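Exotoxin A (PDB 1IKP) transfers ADP-ribose from NAD+ to eukaryotic elongation factor 2, probably after its binding and targeting domains bring it into host cells. Local coordinates at residues A[243-256]-A[362-374]. The protein carries 2 engineered substitutions. Sequence-based numbering, arbitrary orientation.
Sequences VISHRLHFPEGGSL and AANADVVSLTCPV. Unlike the reference sequence in segment 362-374: Asn364 (reference Ser).
Antiparallel pairing of strand 245-248 with strand 367-371 joins a strand of the receptor-binding region to one of the targeting region; the 105 residues between the two segments are mostly helix and hold no strand, and strands 126-136 and 389-393 extend the sheet on either side. The N-to-C directions differ by 165°, and His246 with Ser369 and Leu248 with Val367 form the hydrogen-bonded pairs. Each of these pairs exchanges two N-H...O bonds, with His246 N reaching Ser369 O at 2.9 Å; Thr371 N to Ile244 O continues the ladder.

Next to the Leu248-Val367 pair, the Asp366 carboxylate divides its oxygens between two side chains. OD2 accepts Arg247 NE at 2.8 Å through its anti lone pair, in a salt bridge, and a longer bond from Arg247 NH2 above the carboxylate plane. Both donors are held side-on: OD2 lies in the guanidinium plane, which stands 87° from the carboxylate. The extended Arg247 chain also passes Val368 CG2, and Asp387 takes a second salt bridge from NH2. OD1 receives His249 ND1 on its syn side at 3.2 Å, a bent bond tilted from the ring plane, and a water that accepts from Phe250 N lies 2.6 Å from Asp366 OD1.

Where helix 255-265 begins, Ser255 OG donates to Ala365 O at 2.6 Å, in the carbonyl plane and on a lone pair; chi1 of 57° sets OG between the backbone N and the carbonyl carbon. Ser255 CA covers one face of the Phe250 ring, whose CE2 meets Val367 CG2 at 3.8 Å. At the other end, Val243 CG1 packs on Pro373 CD at 3.6 Å.

With Arg247 and His249 both donating to it, Asp366 is probably stabilised as the anion, and its two occupied oxygens should restrict rotation of the carboxylate.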
loop_
_atom_site.group_PDB
_atom_site.type_symbol
_atom_site.label_atom_id
_atom_site.label_comp_id
_atom_site.label_asym_id
_atom_site.label_seq_id
_atom_site.Cartn_x
_atom_site.Cartn_y
_atom_site.Cartn_z
ATOM N N VAL A 243 -13.812 2.098 1.731
ATOM C CA VAL A 243 -12.656 2.104 0.858
ATOM C C VAL A 243 -12.188 0.687 0.528
ATOM O O VAL A 243 -12.371 -0.262 1.313
ATOM C CB VAL A 243 -11.471 2.900 1.466
ATOM C CG1 VAL A 243 -11.874 4.361 1.684
ATOM C CG2 VAL A 243 -11.034 2.294 2.765
ATOM N N ILE A 244 -11.613 0.547 -0.651
ATOM C CA ILE A 244 -11.084 -0.741 -1.076
ATOM C C ILE A 244 -9.944 -1.101 -0.143
ATOM O O ILE A 244 -9.103 -0.254 0.181
ATOM C CB ILE A 244 -10.520 -0.665 -2.499
ATOM C CG1 ILE A 244 -11.646 -0.306 -3.488
ATOM C CG2 ILE A 244 -9.883 -1.980 -2.894
ATOM C CD1 ILE A 244 -11.106 0.142 -4.833
ATOM N N SER A 245 -9.913 -2.344 0.316
ATOM C CA SER A 245 -8.794 -2.749 1.159
ATOM C C SER A 245 -8.242 -4.088 0.757
ATOM O O SER A 245 -8.910 -4.883 0.131
ATOM C CB SER A 245 -9.202 -2.813 2.637
ATOM O OG SER A 245 -10.028 -3.953 2.917
ATOM N N HIS A 246 -6.980 -4.309 1.109
ATOM C CA HIS A 246 -6.298 -5.578 0.901
ATOM C C HIS A 246 -5.900 -6.053 2.306
ATOM O O HIS A 246 -5.797 -5.260 3.242
ATOM C CB HIS A 246 -4.992 -5.400 0.126
ATOM C CG HIS A 246 -5.126 -5.429 -1.365
ATOM N ND1 HIS A 246 -5.522 -4.332 -2.105
ATOM C CD2 HIS A 246 -4.849 -6.408 -2.260
ATOM C CE1 HIS A 246 -5.476 -4.637 -3.390
ATOM N NE2 HIS A 246 -5.071 -5.886 -3.514
ATOM N N ARG A 247 -5.711 -7.356 2.461
ATOM C CA ARG A 247 -5.206 -7.913 3.726
ATOM C C ARG A 247 -4.233 -9.021 3.358
ATOM O O ARG A 247 -4.503 -9.838 2.456
ATOM C CB ARG A 247 -6.332 -8.437 4.630
ATOM C CG ARG A 247 -5.829 -8.851 6.022
ATOM C CD ARG A 247 -6.936 -8.757 7.087
ATOM N NE ARG A 247 -6.450 -9.104 8.416
ATOM C CZ ARG A 247 -6.852 -8.542 9.555
ATOM N NH1 ARG A 247 -7.758 -7.569 9.583
ATOM N NH2 ARG A 247 -6.340 -8.982 10.696
ATOM N N LEU A 248 -3.063 -9.013 4.016
ATOM C CA LEU A 248 -2.026 -10.001 3.758
ATOM C C LEU A 248 -1.561 -10.565 5.095
ATOM O O LEU A 248 -1.123 -9.840 5.982
ATOM C CB LEU A 248 -0.831 -9.343 3.046
ATOM C CG LEU A 248 0.341 -10.286 2.734
ATOM C CD1 LEU A 248 -0.092 -11.447 1.877
ATOM C CD2 LEU A 248 1.445 -9.483 2.026
ATOM N N HIS A 249 -1.697 -11.875 5.223
ATOM C CA HIS A 249 -1.301 -12.613 6.413
ATOM C C HIS A 249 0.094 -13.177 6.169
ATOM O O HIS A 249 0.363 -13.684 5.080
ATOM C CB HIS A 249 -2.328 -13.731 6.644
ATOM C CG HIS A 249 -1.906 -14.777 7.628
ATOM N ND1 HIS A 249 -1.478 -14.491 8.908
ATOM C CD2 HIS A 249 -1.914 -16.123 7.523
ATOM C CE1 HIS A 249 -1.239 -15.626 9.547
ATOM N NE2 HIS A 249 -1.497 -16.628 8.730
ATOM N N PHE A 250 0.974 -13.048 7.169
ATOM C CA PHE A 250 2.351 -13.559 7.128
ATOM C C PHE A 250 2.395 -14.778 8.067
ATOM O O PHE A 250 2.613 -14.642 9.260
ATOM C CB PHE A 250 3.315 -12.476 7.626
ATOM C CG PHE A 250 3.530 -11.351 6.642
ATOM C CD1 PHE A 250 4.735 -11.242 5.952
ATOM C CD2 PHE A 250 2.533 -10.403 6.404
ATOM C CE1 PHE A 250 4.955 -10.213 5.039
ATOM C CE2 PHE A 250 2.738 -9.359 5.482
ATOM C CZ PHE A 250 3.961 -9.267 4.799
ATOM N N PRO A 251 2.201 -15.986 7.524
ATOM C CA PRO A 251 2.212 -17.189 8.363
ATOM C C PRO A 251 3.468 -17.424 9.199
ATOM O O PRO A 251 3.374 -17.983 10.290
ATOM C CB PRO A 251 1.964 -18.318 7.362
ATOM C CG PRO A 251 1.255 -17.661 6.265
ATOM C CD PRO A 251 1.947 -16.341 6.118
ATOM N N GLU A 252 4.613 -16.993 8.691
ATOM C CA GLU A 252 5.875 -17.152 9.415
ATOM C C GLU A 252 6.295 -15.850 10.094
ATOM O O GLU A 252 7.432 -15.716 10.558
ATOM C CB GLU A 252 6.978 -17.628 8.465
ATOM C CG GLU A 252 6.855 -19.101 8.085
ATOM C CD GLU A 252 7.847 -19.520 7.022
ATOM O OE1 GLU A 252 9.060 -19.306 7.226
ATOM O OE2 GLU A 252 7.416 -20.066 5.984
ATOM N N GLY A 253 5.372 -14.897 10.171
ATOM C CA GLY A 253 5.673 -13.618 10.791
ATOM C C GLY A 253 6.527 -12.730 9.901
ATOM O O GLY A 253 6.689 -13.011 8.718
ATOM N N GLY A 254 7.066 -11.651 10.471
ATOM C CA GLY A 254 7.915 -10.755 9.699
ATOM C C GLY A 254 7.155 -9.703 8.903
ATOM O O GLY A 254 7.689 -9.144 7.945
ATOM N N SER A 255 5.920 -9.428 9.300
ATOM C CA SER A 255 5.140 -8.438 8.554
ATOM C C SER A 255 5.687 -7.006 8.652
ATOM O O SER A 255 5.769 -6.308 7.636
ATOM C CB SER A 255 3.695 -8.486 9.003
ATOM O OG SER A 255 3.618 -8.262 10.385
ATOM N N LEU A 256 6.053 -6.557 9.851
ATOM C CA LEU A 256 6.575 -5.206 9.998
ATOM C C LEU A 256 7.843 -5.026 9.165
ATOM O O LEU A 256 8.046 -3.974 8.543
ATOM C CB LEU A 256 6.861 -4.909 11.466
ATOM C CG LEU A 256 7.378 -3.511 11.828
ATOM C CD1 LEU A 256 6.333 -2.454 11.503
ATOM C CD2 LEU A 256 7.707 -3.473 13.309
ATOM N N ALA A 362 3.230 -6.458 16.909
ATOM C CA ALA A 362 3.389 -5.624 15.725
ATOM C C ALA A 362 4.299 -6.306 14.717
ATOM O O ALA A 362 4.161 -6.135 13.512
ATOM C CB ALA A 362 3.980 -4.254 16.126
ATOM N N ALA A 363 5.251 -7.091 15.209
ATOM C CA ALA A 363 6.181 -7.778 14.337
ATOM C C ALA A 363 5.566 -8.781 13.371
ATOM O O ALA A 363 6.111 -9.025 12.282
ATOM C CB ALA A 363 7.233 -8.494 15.185
ATOM N N ASN A 364 4.436 -9.357 13.778
ATOM C CA ASN A 364 3.797 -10.403 12.989
ATOM C C ASN A 364 2.360 -10.159 12.552
ATOM O O ASN A 364 1.774 -11.031 11.897
ATOM C CB ASN A 364 3.835 -11.704 13.794
ATOM C CG ASN A 364 5.209 -12.001 14.321
ATOM O OD1 ASN A 364 5.377 -12.266 15.523
ATOM N ND2 ASN A 364 6.202 -11.962 13.445
ATOM N N ALA A 365 1.784 -9.010 12.909
ATOM C CA ALA A 365 0.383 -8.723 12.556
ATOM C C ALA A 365 0.161 -8.644 11.047
ATOM O O ALA A 365 1.063 -8.309 10.279
ATOM C CB ALA A 365 -0.068 -7.426 13.197
ATOM N N ASP A 366 -1.054 -8.972 10.609
ATOM C CA ASP A 366 -1.404 -8.888 9.191
ATOM C C ASP A 366 -1.242 -7.450 8.721
ATOM O O ASP A 366 -1.330 -6.533 9.533
ATOM C CB ASP A 366 -2.877 -9.206 8.977
ATOM C CG ASP A 366 -3.236 -10.657 9.188
ATOM O OD1 ASP A 366 -2.365 -11.509 9.460
ATOM O OD2 ASP A 366 -4.458 -10.927 9.048
ATOM N N VAL A 367 -0.989 -7.267 7.433
ATOM C CA VAL A 367 -0.940 -5.912 6.886
ATOM C C VAL A 367 -2.244 -5.622 6.126
ATOM O O VAL A 367 -2.639 -6.403 5.251
ATOM C CB VAL A 367 0.221 -5.709 5.898
ATOM C CG1 VAL A 367 0.169 -4.273 5.323
ATOM C CG2 VAL A 367 1.553 -5.950 6.614
ATOM N N VAL A 368 -2.892 -4.520 6.496
ATOM C CA VAL A 368 -4.126 -4.047 5.854
ATOM C C VAL A 368 -3.759 -2.786 5.076
ATOM O O VAL A 368 -3.276 -1.802 5.667
ATOM C CB VAL A 368 -5.196 -3.740 6.907
ATOM C CG1 VAL A 368 -6.340 -2.951 6.260
ATOM C CG2 VAL A 368 -5.753 -5.059 7.476
ATOM N N SER A 369 -3.968 -2.833 3.765
ATOM C CA SER A 369 -3.629 -1.722 2.866
ATOM C C SER A 369 -4.907 -1.100 2.329
ATOM O O SER A 369 -5.742 -1.790 1.763
ATOM C CB SER A 369 -2.760 -2.240 1.722
ATOM O OG SER A 369 -1.573 -2.874 2.240
ATOM N N LEU A 370 -5.033 0.209 2.489
ATOM C CA LEU A 370 -6.237 0.924 2.099
ATOM C C LEU A 370 -6.034 1.820 0.893
ATOM O O LEU A 370 -4.995 2.475 0.759
ATOM C CB LEU A 370 -6.698 1.781 3.262
ATOM C CG LEU A 370 -6.806 1.071 4.610
ATOM C CD1 LEU A 370 -7.148 2.096 5.683
ATOM C CD2 LEU A 370 -7.893 -0.013 4.539
ATOM N N THR A 371 -7.012 1.827 -0.008
ATOM C CA THR A 371 -6.986 2.685 -1.191
ATOM C C THR A 371 -7.769 3.918 -0.728
ATOM O O THR A 371 -9.010 3.938 -0.716
ATOM C CB THR A 371 -7.693 1.985 -2.349
ATOM O OG1 THR A 371 -6.942 0.812 -2.680
ATOM C CG2 THR A 371 -7.770 2.892 -3.565
ATOM N N CYS A 372 -7.052 4.966 -0.361
ATOM C CA CYS A 372 -7.691 6.128 0.237
ATOM C C CYS A 372 -8.009 7.310 -0.646
ATOM O O CYS A 372 -7.153 7.769 -1.368
ATOM C CB CYS A 372 -6.790 6.644 1.367
ATOM S SG CYS A 372 -6.379 5.401 2.641
ATOM N N PRO A 373 -9.257 7.807 -0.585
ATOM C CA PRO A 373 -9.641 8.974 -1.385
ATOM C C PRO A 373 -8.869 10.166 -0.820
ATOM O O PRO A 373 -8.755 10.293 0.398
ATOM C CB PRO A 373 -11.138 9.104 -1.110
ATOM C CG PRO A 373 -11.572 7.699 -0.830
ATOM C CD PRO A 373 -10.435 7.169 0.027
ATOM N N VAL A 374 -8.364 11.039 -1.689
ATOM C CA VAL A 374 -7.596 12.202 -1.234
ATOM C C VAL A 374 -8.405 13.323 -0.588
ATOM O O VAL A 374 -7.862 14.103 0.197
ATOM C CB VAL A 374 -6.794 12.848 -2.387
ATOM C CG1 VAL A 374 -5.817 11.842 -2.979
ATOM C CG2 VAL A 374 -7.741 13.371 -3.460
HETATM O O HOH W 1 -6.119 -1.338 -1.069
HETATM O O HOH W 2 -11.140 3.013 -2.213
HETATM O O HOH W 3 0.262 -11.774 9.635
HETATM O O HOH W 4 2.026 -13.843 11.679
#